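Local coordinates for protein N-acetylglucosamine-6-phosphate deacetylase (Thermotoga maritima, PDB 1O12) that probably catalyses the metal-dependent removal of the acetyl group from N-acetylglucosamine 6-phosphate in amino-sugar metabolism, at residues Leu19-Ile24 / Ser321-Ala326; Gly51-Gly56 / Ala351-Leu356; Asp69-Asp74 / Thr93-Ser98; Arg145-Arg150 / Glu172-Leu177; Ala165-Ser170 / Ser189-Glu194. One frame throughout, in Å; residues are numbered along the deposited sequence.

Overall arrangement
Contacts 1 and 2 are buried and share one layer: strands 18-22 and 52-59 are neighbours, Leu-19 and Val-21 hydrogen-bonding Gly-51 and Leu-53. Contact 1 packs a helix on that layer mainly through apolar side-chain groups, whereas contact 2 is a backbone ladder. Contacts 3, 4 and 5 join loops and short helical turns of the barrel domain; the centre of contact 3 is about 33 Å from that of contact 1. Contact 3 is buried and made by van der Waals contacts of threonines and a selenomethionine; contact 5 is mostly buried and gripped by the Glu-167 carboxylate; contact 4 is partly exposed, with a salt bridge, and touches both others through Arg-145 on Thr-97 and Pro-147 on Ser-170.

Contact 1. Residues Leu19-Ile24 / Ser321-Ala326; sequences LIVDPI and SITELA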
# COMPACT_ATOMS: atom_id res chain seq x y z
N LEU A 19 -13.04 12.66 -29.48
CA LEU A 19 -13.11 12.63 -28.04
C LEU A 19 -11.74 13.17 -27.61
O LEU A 19 -10.78 12.42 -27.55
CB LEU A 19 -13.27 11.21 -27.53
CG LEU A 19 -13.92 11.12 -26.16
CD1 LEU A 19 -13.80 9.66 -25.65
CD2 LEU A 19 -13.28 12.08 -25.19
N ILE A 20 -11.67 14.47 -27.34
CA ILE A 20 -10.43 15.12 -26.92
C ILE A 20 -10.09 14.75 -25.46
O ILE A 20 -10.95 14.84 -24.58
CB ILE A 20 -10.56 16.64 -26.98
CG1 ILE A 20 -10.95 17.05 -28.40
CG2 ILE A 20 -9.25 17.32 -26.52
CD1 ILE A 20 -11.55 18.48 -28.46
N VAL A 21 -8.85 14.37 -25.21
CA VAL A 21 -8.49 13.99 -23.87
C VAL A 21 -7.28 14.74 -23.38
O VAL A 21 -6.18 14.53 -23.87
CB VAL A 21 -8.18 12.49 -23.78
CG1 VAL A 21 -7.97 12.11 -22.36
CG2 VAL A 21 -9.30 11.68 -24.43
N ASP A 22 -7.50 15.62 -22.41
CA ASP A 22 -6.44 16.39 -21.78
C ASP A 22 -6.36 15.95 -20.30
O ASP A 22 -7.39 15.80 -19.62
CB ASP A 22 -6.74 17.90 -21.89
CG ASP A 22 -5.60 18.76 -21.36
OD1 ASP A 22 -4.55 18.84 -22.02
OD2 ASP A 22 -5.74 19.35 -20.27
N PRO A 23 -5.15 15.75 -19.78
CA PRO A 23 -4.90 15.33 -18.40
C PRO A 23 -5.47 16.30 -17.38
O PRO A 23 -5.76 15.93 -16.26
CB PRO A 23 -3.39 15.33 -18.29
CG PRO A 23 -2.91 15.31 -19.71
CD PRO A 23 -3.90 16.13 -20.44
N ILE A 24 -5.61 17.56 -17.78
CA ILE A 24 -6.08 18.57 -16.84
C ILE A 24 -7.49 19.07 -17.08
O ILE A 24 -8.26 19.23 -16.14
CB ILE A 24 -5.09 19.76 -16.82
CG1 ILE A 24 -3.77 19.32 -16.20
CG2 ILE A 24 -5.67 20.92 -16.02
CD1 ILE A 24 -2.70 20.39 -16.27
N SER A 321 -10.30 6.22 -16.14
CA SER A 321 -10.84 6.98 -17.26
C SER A 321 -9.74 7.28 -18.28
O SER A 321 -8.56 7.14 -17.97
CB SER A 321 -11.41 8.30 -16.77
OG SER A 321 -10.35 9.13 -16.32
N ILE A 322 -10.14 7.70 -19.49
CA ILE A 322 -9.17 8.03 -20.52
C ILE A 322 -8.42 9.27 -20.10
O ILE A 322 -7.32 9.48 -20.53
CB ILE A 322 -9.82 8.26 -21.87
CG1 ILE A 322 -10.64 7.03 -22.25
CG2 ILE A 322 -8.73 8.43 -22.93
CD1 ILE A 322 -11.00 6.93 -23.75
N THR A 323 -9.02 10.09 -19.25
CA THR A 323 -8.31 11.25 -18.74
C THR A 323 -7.15 10.82 -17.82
O THR A 323 -6.10 11.44 -17.82
CB THR A 323 -9.22 12.16 -17.90
OG1 THR A 323 -10.12 12.87 -18.77
CG2 THR A 323 -8.39 13.12 -17.11
N GLU A 324 -7.34 9.76 -17.04
CA GLU A 324 -6.29 9.29 -16.16
C GLU A 324 -5.19 8.57 -16.92
O GLU A 324 -4.02 8.59 -16.49
CB GLU A 324 -6.86 8.34 -15.12
CG GLU A 324 -7.73 8.98 -14.06
CD GLU A 324 -8.56 7.94 -13.36
OE1 GLU A 324 -9.41 7.35 -14.05
OE2 GLU A 324 -8.35 7.67 -12.15
N LEU A 325 -5.57 7.92 -18.02
CA LEU A 325 -4.65 7.20 -18.87
C LEU A 325 -3.71 8.18 -19.55
O LEU A 325 -2.59 7.81 -19.90
CB LEU A 325 -5.38 6.42 -19.95
CG LEU A 325 -5.77 4.97 -19.69
CD1 LEU A 325 -6.47 4.44 -20.96
CD2 LEU A 325 -4.56 4.14 -19.33
N ALA A 326 -4.17 9.41 -19.75
CA ALA A 326 -3.32 10.41 -20.36
C ALA A 326 -2.20 10.80 -19.39
O ALA A 326 -1.08 11.14 -19.81
CB ALA A 326 -4.13 11.64 -20.72
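The helix that lays Ile-322, Thr-323 and Ala-326 against Val-21 and Pro-23 starts at Ser-321, whose OG accepts from Glu-324 N at 3.2 Å. Ser-321 and Glu-324 together form a capping box, which fixes where the first turn begins. Ile-322 follows and meets Val-21 through its CG2 branch. That branch, set anti to the backbone N (chi1 -55° for CG1), lies 3.6 Å from CG2 of Val-21, and the two side chains cross at about a right angle. The other valine branch, CG1, turns to the helix backbone and comes within 3.3 Å of Ile-322 O. At the far end of the isoleucine, CD1 reaches Leu-19 CD1 at 4.3 Å.

Thr-323 comes next, and its two branches divide their work. CG2 sits 3.8 Å from Asp-22 O and near the carbonyl oxygen of Pro-23, while OG1 is engaged by Glu-27 of the adjoining strand 26-35. Asp-22 itself faces away from the helix: OD2 closes an Asx turn by accepting from Ile-24 N, and OD1 is held by Arg-344. One turn further along, the CB of Ala-326 rests 4.0 Å from Pro-23 CG and 4.2 Å from Val-21 CG1, so small apolar groups fill the interface where the strand ends.

The short axes of strand 19-22 and helix 322-326 approach to 7.5 Å and cross at -46°. This is helix-on-sheet packing, with Val-52 and Met-54 extending the strand surface beneath Ile-322; it is consistent with a family in which a small beta domain adjoins a TIM barrel.

Contact 2. Residues Gly51-Gly56 / Ala351-Leu356; sequences GVLMPG and ADLVLL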
# COMPACT_ATOMS: atom_id res chain seq x y z
N GLY A 51 -13.31 9.29 -32.87
CA GLY A 51 -12.32 8.44 -32.24
C GLY A 51 -11.79 9.19 -31.02
O GLY A 51 -12.40 10.18 -30.57
N VAL A 52 -10.68 8.72 -30.48
CA VAL A 52 -10.11 9.38 -29.31
C VAL A 52 -8.83 10.07 -29.72
O VAL A 52 -8.08 9.56 -30.55
CB VAL A 52 -9.79 8.35 -28.17
CG1 VAL A 52 -9.32 9.09 -26.92
CG2 VAL A 52 -11.01 7.51 -27.87
N LEU A 53 -8.58 11.24 -29.16
CA LEU A 53 -7.36 11.99 -29.45
C LEU A 53 -6.70 12.23 -28.10
O LEU A 53 -7.32 12.78 -27.18
CB LEU A 53 -7.66 13.34 -30.09
CG LEU A 53 -6.43 14.03 -30.68
CD1 LEU A 53 -6.08 13.34 -31.98
CD2 LEU A 53 -6.69 15.53 -30.95
N MSE A 54 -5.45 11.80 -27.96
CA MSE A 54 -4.72 11.97 -26.71
C MSE A 54 -3.33 12.55 -26.98
O MSE A 54 -2.85 12.54 -28.12
CB MSE A 54 -4.53 10.62 -26.01
CG MSE A 54 -5.76 9.75 -25.85
SE MSE A 54 -5.31 8.05 -24.92
CE MSE A 54 -4.84 8.84 -23.18
N PRO A 55 -2.66 13.04 -25.92
CA PRO A 55 -1.30 13.60 -26.07
C PRO A 55 -0.40 12.44 -26.51
O PRO A 55 -0.64 11.31 -26.13
CB PRO A 55 -0.96 14.08 -24.66
CG PRO A 55 -2.31 14.42 -24.10
CD PRO A 55 -3.16 13.26 -24.56
N GLY A 56 0.61 12.72 -27.34
CA GLY A 56 1.50 11.67 -27.79
C GLY A 56 2.11 10.94 -26.59
O GLY A 56 2.59 11.57 -25.66
N ALA A 351 2.09 20.11 -30.83
CA ALA A 351 1.17 19.14 -31.39
C ALA A 351 1.72 17.71 -31.51
O ALA A 351 1.90 17.20 -32.61
CB ALA A 351 0.64 19.62 -32.74
N ASP A 352 2.01 17.07 -30.38
CA ASP A 352 2.44 15.67 -30.41
C ASP A 352 1.14 14.97 -29.96
O ASP A 352 0.71 15.09 -28.81
CB ASP A 352 3.59 15.39 -29.43
CG ASP A 352 4.94 15.97 -29.91
OD1 ASP A 352 5.03 16.40 -31.09
OD2 ASP A 352 5.92 15.99 -29.12
N LEU A 353 0.51 14.27 -30.90
CA LEU A 353 -0.77 13.65 -30.60
C LEU A 353 -0.93 12.24 -31.14
O LEU A 353 -0.21 11.83 -32.05
CB LEU A 353 -1.88 14.49 -31.20
CG LEU A 353 -1.90 15.99 -30.91
CD1 LEU A 353 -2.61 16.72 -32.04
CD2 LEU A 353 -2.58 16.22 -29.57
N VAL A 354 -1.87 11.50 -30.56
CA VAL A 354 -2.16 10.17 -31.04
C VAL A 354 -3.67 10.02 -31.15
O VAL A 354 -4.42 10.35 -30.22
CB VAL A 354 -1.57 9.07 -30.11
CG1 VAL A 354 -2.08 9.23 -28.68
CG2 VAL A 354 -1.92 7.68 -30.68
N LEU A 355 -4.13 9.54 -32.30
CA LEU A 355 -5.55 9.31 -32.51
C LEU A 355 -5.79 7.80 -32.38
O LEU A 355 -5.02 7.01 -32.92
CB LEU A 355 -5.98 9.77 -33.90
CG LEU A 355 -7.49 9.75 -34.11
CD1 LEU A 355 -8.15 10.93 -33.33
CD2 LEU A 355 -7.80 9.85 -35.61
N LEU A 356 -6.85 7.40 -31.67
CA LEU A 356 -7.15 5.99 -31.46
C LEU A 356 -8.61 5.63 -31.72
O LEU A 356 -9.46 6.52 -31.75
CB LEU A 356 -6.81 5.62 -30.03
CG LEU A 356 -5.48 6.19 -29.52
CD1 LEU A 356 -5.67 7.58 -28.93
CD2 LEU A 356 -4.89 5.23 -28.51
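Val-52 and Met-54 pair with Leu-356 and Val-354 through four backbone hydrogen bonds, the hydrogen-bonded pairs of an antiparallel ladder. Leu-356 N to Val-52 O measures 2.7 Å and Met-54 N to Val-354 O 2.9 Å; each bond has its reciprocal partner. The strand directions lie 155° apart, as expected for twisted antiparallel neighbours. A fifth bond ends the ladder differently: Gly-56 N gives to Asp-352 O at 2.8 Å, but from well above the carbonyl plane, with a C=O...N angle of only 115°. This is consistent with the chain leaving the regular ladder there, where the side chains of Pro-55 and Leu-353 already diverge.

Weaker CA-H...O contacts fill the spaces between these bonds. Leu-355 CA lies 3.2 Å from Val-52 O, while Leu-53 CA and Leu-353 CA approach the carbonyl oxygens of Val-354 and Met-54.

Apolar contacts divide between two faces. On one, Leu-53 and Leu-355 cross at about a right angle and bring their CD1 methyls to 3.5 Å; in Leu-53, with CG anti to the backbone N (chi1 -167°), the second torsion turns CD1 toward its partner. On the other, selenomethionine Met-54 places CG 3.8 Å from Leu-356 CD1 and CB 3.9 Å from Val-354 CG1.

Strand 52-59 lies between strand 18-22, to which it is parallel, and strand 353-356, which is in turn bordered by strand 362-367. Helix 322-336 touches the Val-52 and Met-54 face, whereas Leu-53 packs on Val-32 of strand 26-35 and on Ile-345.

Contact 3. Residues Asp69-Asp74 / Thr93-Ser98; sequences DTMNCD and TTVSTS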
# COMPACT_ATOMS: atom_id res chain seq x y z
N ASP A 69 18.20 -2.12 -30.89
CA ASP A 69 18.62 -1.97 -29.50
C ASP A 69 19.27 -0.61 -29.33
O ASP A 69 19.71 0.01 -30.29
CB ASP A 69 19.71 -2.97 -29.08
CG ASP A 69 19.59 -4.30 -29.75
OD1 ASP A 69 19.30 -5.29 -29.02
OD2 ASP A 69 19.82 -4.38 -30.99
N THR A 70 19.38 -0.21 -28.07
CA THR A 70 20.01 1.03 -27.71
C THR A 70 21.53 0.76 -27.66
O THR A 70 22.35 1.67 -27.86
CB THR A 70 19.46 1.51 -26.35
OG1 THR A 70 18.09 1.89 -26.52
CG2 THR A 70 20.25 2.68 -25.77
N MSE A 71 21.91 -0.49 -27.41
CA MSE A 71 23.32 -0.84 -27.35
C MSE A 71 24.00 -0.69 -28.71
O MSE A 71 25.20 -0.39 -28.79
CB MSE A 71 23.52 -2.26 -26.78
CG MSE A 71 23.15 -2.41 -25.29
SE MSE A 71 23.67 -0.93 -24.05
CE MSE A 71 25.39 -1.59 -23.40
N ASN A 72 23.25 -0.87 -29.79
CA ASN A 72 23.78 -0.73 -31.14
C ASN A 72 23.37 0.62 -31.76
O ASN A 72 23.69 0.92 -32.90
CB ASN A 72 23.33 -1.91 -32.01
CG ASN A 72 23.88 -3.27 -31.48
OD1 ASN A 72 25.09 -3.54 -31.55
ND2 ASN A 72 22.99 -4.11 -30.95
N CYS A 73 22.66 1.42 -30.96
CA CYS A 73 22.22 2.75 -31.33
C CYS A 73 21.35 2.82 -32.54
O CYS A 73 21.52 3.69 -33.39
CB CYS A 73 23.42 3.66 -31.53
SG CYS A 73 24.57 3.68 -30.13
N ASP A 74 20.39 1.90 -32.62
CA ASP A 74 19.46 1.87 -33.73
C ASP A 74 18.30 2.83 -33.44
O ASP A 74 17.15 2.43 -33.41
CB ASP A 74 18.92 0.45 -33.92
CG ASP A 74 20.02 -0.58 -33.98
OD1 ASP A 74 20.83 -0.51 -34.93
OD2 ASP A 74 20.09 -1.46 -33.09
N THR A 93 17.06 3.52 -23.53
CA THR A 93 17.59 3.13 -22.24
C THR A 93 18.70 2.12 -22.34
O THR A 93 18.61 1.14 -23.07
CB THR A 93 16.44 2.57 -21.37
OG1 THR A 93 15.30 3.43 -21.51
CG2 THR A 93 16.84 2.50 -19.89
N THR A 94 19.75 2.34 -21.57
CA THR A 94 20.89 1.44 -21.57
C THR A 94 20.77 0.45 -20.42
O THR A 94 19.82 0.50 -19.63
CB THR A 94 22.18 2.22 -21.35
OG1 THR A 94 22.09 2.93 -20.10
CG2 THR A 94 22.39 3.24 -22.47
N VAL A 95 21.72 -0.47 -20.35
CA VAL A 95 21.78 -1.40 -19.23
C VAL A 95 23.19 -1.18 -18.66
O VAL A 95 23.93 -0.36 -19.19
CB VAL A 95 21.60 -2.86 -19.69
CG1 VAL A 95 20.17 -3.09 -20.10
CG2 VAL A 95 22.53 -3.18 -20.84
N SER A 96 23.55 -1.85 -17.57
CA SER A 96 24.90 -1.68 -17.01
C SER A 96 25.93 -2.03 -18.09
O SER A 96 25.80 -3.03 -18.81
CB SER A 96 25.10 -2.56 -15.79
OG SER A 96 24.30 -2.10 -14.72
N THR A 97 26.96 -1.19 -18.20
CA THR A 97 27.97 -1.41 -19.21
C THR A 97 29.25 -0.63 -18.91
O THR A 97 29.42 -0.07 -17.82
CB THR A 97 27.38 -1.03 -20.60
OG1 THR A 97 28.20 -1.59 -21.64
CG2 THR A 97 27.26 0.51 -20.76
N SER A 98 30.15 -0.57 -19.88
CA SER A 98 31.42 0.14 -19.70
C SER A 98 31.32 1.65 -19.90
O SER A 98 30.46 2.13 -20.64
CB SER A 98 32.49 -0.43 -20.65
OG SER A 98 32.05 -0.48 -22.00
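Two irregular loops come together with Thr-70 CA 6.2 Å from Thr-94 CA, the nearest pair of CA atoms across the contact. They belong to the TIM-barrel fold: residues 69-74 lead into helix 75-83, which is followed by strand 87-93, and residues 93-98 leave that strand for helix 99-115. This end of the barrel carries the metal site. The side chain of Thr-93 is about 4 Å from that of the iron ligand Glu-127, and the side chain of Val-95 is about 7 Å from the iron ion.

Thr-70 makes the inner half of the contact. Its CB lies 3.4 Å from Thr-93 O, and CG2, turned anti to its own nitrogen, continues to Thr-94 CG2 at 4.0 Å. The hydroxyl is taken up elsewhere, by the carbonyl of His-63, so the threonine meets the second loop mainly through carbon.

Selenomethionine Met-71 makes the outer half. Its chain bends at chi2 (-40°) and again at chi3 (-94°), and this curl brings the end to Thr-94, Val-95 and Thr-97. The loop that carries it is closed internally: Asp-74 N bonds Asp-69 O, and Asp-69 N gives to Asp-74 OD2 at 3.0 Å, on the lone pair pointing away from the other oxygen. The selenomethionine also packs against Lys-101 and Ile-105 of helix 99-115.

Its SE is 4.1 Å from Val-95 CG2, the two chains crossing at a slant. The terminal CE of Met-71 meets Thr-97 tip to tip, 3.3 Å from OG1.

Contact 4. Residues Arg145-Arg150 / Glu172-Leu177; sequences RPPSER and ELLLRL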
# COMPACT_ATOMS: atom_id res chain seq x y z
N ARG A 145 29.09 -0.88 -10.65
CA ARG A 145 30.16 -0.32 -9.84
C ARG A 145 29.64 0.98 -9.26
O ARG A 145 28.60 1.49 -9.69
CB ARG A 145 31.35 -0.02 -10.74
CG ARG A 145 30.95 0.90 -11.90
CD ARG A 145 32.07 1.12 -12.89
NE ARG A 145 31.70 2.02 -13.99
CZ ARG A 145 31.01 1.67 -15.07
NH1 ARG A 145 30.60 0.41 -15.23
NH2 ARG A 145 30.75 2.57 -16.02
N PRO A 146 30.36 1.53 -8.27
CA PRO A 146 29.94 2.79 -7.65
C PRO A 146 30.33 3.95 -8.54
O PRO A 146 31.24 3.85 -9.36
CB PRO A 146 30.71 2.81 -6.34
CG PRO A 146 31.99 2.13 -6.72
CD PRO A 146 31.51 0.96 -7.55
N PRO A 147 29.61 5.05 -8.42
CA PRO A 147 29.90 6.24 -9.21
C PRO A 147 31.22 6.85 -8.75
O PRO A 147 31.56 6.80 -7.57
CB PRO A 147 28.71 7.15 -8.92
CG PRO A 147 28.28 6.70 -7.54
CD PRO A 147 28.38 5.22 -7.64
N SER A 148 31.95 7.43 -9.70
CA SER A 148 33.25 8.03 -9.40
C SER A 148 33.29 9.42 -10.00
O SER A 148 32.58 9.69 -10.96
CB SER A 148 34.35 7.19 -10.05
OG SER A 148 34.35 7.42 -11.45
N GLU A 149 34.14 10.28 -9.45
CA GLU A 149 34.28 11.66 -9.94
C GLU A 149 34.71 11.65 -11.41
O GLU A 149 34.34 12.54 -12.18
CB GLU A 149 35.33 12.40 -9.11
CG GLU A 149 35.27 13.91 -9.18
CD GLU A 149 34.16 14.48 -8.33
OE1 GLU A 149 33.96 13.94 -7.21
OE2 GLU A 149 33.51 15.46 -8.76
N ARG A 150 35.49 10.63 -11.77
CA ARG A 150 35.99 10.43 -13.13
C ARG A 150 34.86 10.10 -14.10
O ARG A 150 34.86 10.55 -15.25
CB ARG A 150 37.02 9.30 -13.14
CG ARG A 150 37.53 8.85 -14.53
CD ARG A 150 38.49 7.64 -14.38
NE ARG A 150 39.48 7.89 -13.32
CZ ARG A 150 40.40 7.02 -12.89
NH1 ARG A 150 40.50 5.80 -13.42
NH2 ARG A 150 41.25 7.38 -11.92
N GLU A 172 25.78 9.79 -3.56
CA GLU A 172 25.55 11.24 -3.40
C GLU A 172 26.06 12.11 -4.56
O GLU A 172 25.46 13.13 -4.87
CB GLU A 172 26.17 11.74 -2.08
CG GLU A 172 26.48 10.64 -1.07
CD GLU A 172 27.88 10.03 -1.28
OE1 GLU A 172 28.02 8.79 -1.12
OE2 GLU A 172 28.83 10.79 -1.59
N LEU A 173 27.17 11.72 -5.18
CA LEU A 173 27.71 12.49 -6.30
C LEU A 173 26.66 12.64 -7.41
O LEU A 173 26.60 13.67 -8.08
CB LEU A 173 28.96 11.81 -6.88
CG LEU A 173 30.18 11.52 -5.98
CD1 LEU A 173 31.37 11.07 -6.86
CD2 LEU A 173 30.56 12.76 -5.19
N LEU A 174 25.84 11.61 -7.60
CA LEU A 174 24.84 11.64 -8.65
C LEU A 174 23.93 12.85 -8.53
O LEU A 174 23.38 13.32 -9.52
CB LEU A 174 24.02 10.34 -8.64
CG LEU A 174 24.82 9.05 -8.75
CD1 LEU A 174 23.87 7.87 -8.66
CD2 LEU A 174 25.64 9.00 -10.06
N LEU A 175 23.77 13.38 -7.33
CA LEU A 175 22.92 14.55 -7.16
C LEU A 175 23.43 15.73 -7.96
O LEU A 175 22.69 16.68 -8.23
CB LEU A 175 22.85 14.95 -5.70
CG LEU A 175 22.14 13.90 -4.88
CD1 LEU A 175 22.37 14.19 -3.41
CD2 LEU A 175 20.67 13.93 -5.24
N ARG A 176 24.69 15.69 -8.35
CA ARG A 176 25.18 16.81 -9.10
C ARG A 176 24.68 16.80 -10.52
O ARG A 176 24.86 17.79 -11.23
CB ARG A 176 26.68 16.85 -9.05
CG ARG A 176 27.15 17.33 -7.69
CD ARG A 176 28.59 17.04 -7.50
NE ARG A 176 29.36 17.60 -8.60
CZ ARG A 176 30.60 17.22 -8.86
NH1 ARG A 176 31.17 16.30 -8.10
NH2 ARG A 176 31.24 17.75 -9.89
N LEU A 177 24.02 15.72 -10.92
CA LEU A 177 23.52 15.58 -12.29
C LEU A 177 22.23 16.29 -12.56
O LEU A 177 21.98 16.70 -13.69
CB LEU A 177 23.33 14.11 -12.65
CG LEU A 177 24.62 13.28 -12.61
CD1 LEU A 177 24.31 11.83 -13.02
CD2 LEU A 177 25.64 13.90 -13.54
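Leu-173, Glu-149 and Pro-147 lose the most surface in this contact, and the leucine occupies its middle. Leu-173 CD1 lies 3.9 Å from Glu-149 N and just as far from Glu-149 OE1. The two side chains cross at about a right angle, and OE1 lies beside the leucine methyls.

Glu-149 reaches that place because CG is anti to the backbone N (chi1 -161°) and the chain then bends at chi2. Its OE2 receives Arg-176 NH1 at 2.6 Å in a nearly straight salt bridge (172° at the hydrogen). The donor comes from the syn side, and the carboxylate and guanidinium planes differ by only 21°, a single-oxygen grip at the rim.

Pro-147 is the buried counterpart: its CB touches Leu-174 CD2 at 3.8 Å.

Around the pair, Pro-147 also packs on Tyr-130 and Ser-170, while Arg-176 and Leu-177 lie against Leu-152 of helix 149-152. That short helix, whose N-cap Ser-148 accepts through OG from Glu-151 N, is thus joined to the helically wound residues 172-177 between strands 159-164 and 183-186.

Contact 5. Residues Ala165-Ser170 / Ser189-Glu194; sequences APEIES and SIATFE
Glu-167 reaches from its own loop to Ser-189, Ile-190 and Ala-191. CB begins the contact at 4.0 Å from Ala-191 CB. CG takes the position between the backbone N and the carbonyl carbon (chi1 78°) and passes 4.2 Å from Ile-190 CG1. A bend at chi2 then sets CD about equally far from the serine hydroxyl and the Ile-190 amide. At the tip the two oxygens take different donors. OE1 accepts from Ser-189 OG at 2.6 Å, on the syn side but tilted from the carboxylate plane, and lies 3.3 Å from the CB of Ala-191. OE2 accepts from Ile-190 N at 2.7 Å; the bond is straight at the hydrogen (176°), yet the donor stands 50° out of the carboxylate plane.

Two small turns set up this bidentate grip. Residues 165-168 form a type I beta turn, which presents Glu-167, and Ser-189 closes an ST turn by accepting from Ala-191 N at 2.8 Å. Its OG thus gives one bond and takes another. Both loops follow neighbouring parallel strands of the TIM barrel, 159-164 and 183-186, and the serine comes directly after His-188, a ligand of the iron ion.

Apart from the carboxylate, the contact is largely apolar. Ala-165 CB packs close against Ser-189 CB, and Pro-166 CB lies 4.2 Å from Ala-191 CB. Pro-166 and Ser-189 are also touched by Ile-224 of helix 223-230. The backbone of Ser-189 bonds to Gly-213, predicted to contact substrate, and that of Ala-165 to Tyr-130.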
# COMPACT_ATOMS: atom_id res chain seq x y z
N ALA A 165 20.92 3.16 -7.25
CA ALA A 165 20.56 2.57 -5.96
C ALA A 165 21.14 3.47 -4.86
O ALA A 165 22.34 3.47 -4.65
CB ALA A 165 21.12 1.16 -5.87
N PRO A 166 20.30 4.23 -4.14
CA PRO A 166 20.71 5.15 -3.06
C PRO A 166 21.71 4.65 -1.99
O PRO A 166 22.43 5.45 -1.38
CB PRO A 166 19.39 5.56 -2.42
CG PRO A 166 18.42 5.44 -3.54
CD PRO A 166 18.83 4.15 -4.21
N GLU A 167 21.78 3.34 -1.77
CA GLU A 167 22.70 2.82 -0.76
C GLU A 167 24.11 2.56 -1.29
O GLU A 167 25.05 2.34 -0.51
CB GLU A 167 22.12 1.54 -0.13
CG GLU A 167 22.28 0.30 -0.98
CD GLU A 167 21.22 0.14 -2.06
OE1 GLU A 167 20.53 1.13 -2.41
OE2 GLU A 167 21.09 -1.00 -2.57
N ILE A 168 24.26 2.58 -2.61
CA ILE A 168 25.56 2.31 -3.21
C ILE A 168 26.58 3.36 -2.78
O ILE A 168 26.23 4.48 -2.40
CB ILE A 168 25.43 2.22 -4.77
CG1 ILE A 168 26.56 1.35 -5.32
CG2 ILE A 168 25.50 3.60 -5.40
CD1 ILE A 168 26.46 1.08 -6.85
N GLU A 169 27.84 2.99 -2.83
CA GLU A 169 28.92 3.90 -2.45
C GLU A 169 28.97 5.11 -3.38
O GLU A 169 28.89 4.96 -4.60
CB GLU A 169 30.26 3.16 -2.52
CG GLU A 169 31.46 3.95 -2.04
CD GLU A 169 32.77 3.42 -2.61
OE1 GLU A 169 32.91 2.17 -2.70
OE2 GLU A 169 33.64 4.25 -2.97
N SER A 170 29.11 6.29 -2.79
CA SER A 170 29.20 7.55 -3.53
C SER A 170 27.94 7.91 -4.31
O SER A 170 27.98 8.71 -5.25
CB SER A 170 30.40 7.53 -4.48
OG SER A 170 31.61 7.57 -3.76
N SER A 189 17.81 -1.53 -5.95
CA SER A 189 18.40 -1.19 -4.68
C SER A 189 17.81 -1.93 -3.48
O SER A 189 16.69 -2.43 -3.54
CB SER A 189 18.22 0.31 -4.48
OG SER A 189 18.04 0.66 -3.12
N ILE A 190 18.58 -2.01 -2.40
CA ILE A 190 18.06 -2.63 -1.18
C ILE A 190 17.97 -1.56 -0.11
O ILE A 190 17.71 -1.86 1.04
CB ILE A 190 18.93 -3.80 -0.63
CG1 ILE A 190 20.39 -3.38 -0.52
CG2 ILE A 190 18.73 -5.03 -1.47
CD1 ILE A 190 21.31 -4.58 -0.25
N ALA A 191 18.19 -0.32 -0.50
CA ALA A 191 18.13 0.78 0.44
C ALA A 191 16.89 0.78 1.34
O ALA A 191 15.77 0.39 0.95
CB ALA A 191 18.20 2.10 -0.33
N THR A 192 17.09 1.26 2.56
CA THR A 192 16.04 1.34 3.54
C THR A 192 15.25 2.59 3.25
O THR A 192 15.57 3.36 2.36
CB THR A 192 16.64 1.46 4.95
OG1 THR A 192 17.47 2.64 5.00
CG2 THR A 192 17.50 0.24 5.28
N PHE A 193 14.20 2.81 4.04
CA PHE A 193 13.37 3.98 3.91
C PHE A 193 14.17 5.25 4.17
O PHE A 193 13.99 6.25 3.47
CB PHE A 193 12.23 3.90 4.91
CG PHE A 193 11.38 5.14 4.96
CD1 PHE A 193 10.42 5.37 3.98
CD2 PHE A 193 11.54 6.06 5.98
CE1 PHE A 193 9.64 6.50 4.02
CE2 PHE A 193 10.75 7.21 6.03
CZ PHE A 193 9.80 7.42 5.04
N GLU A 194 15.05 5.22 5.17
CA GLU A 194 15.83 6.42 5.50
C GLU A 194 16.90 6.74 4.46
O GLU A 194 17.22 7.92 4.25
CB GLU A 194 16.49 6.30 6.89
CG GLU A 194 15.50 6.27 8.09
CD GLU A 194 14.60 7.52 8.21
OE1 GLU A 194 13.58 7.45 8.95
OE2 GLU A 194 14.90 8.58 7.57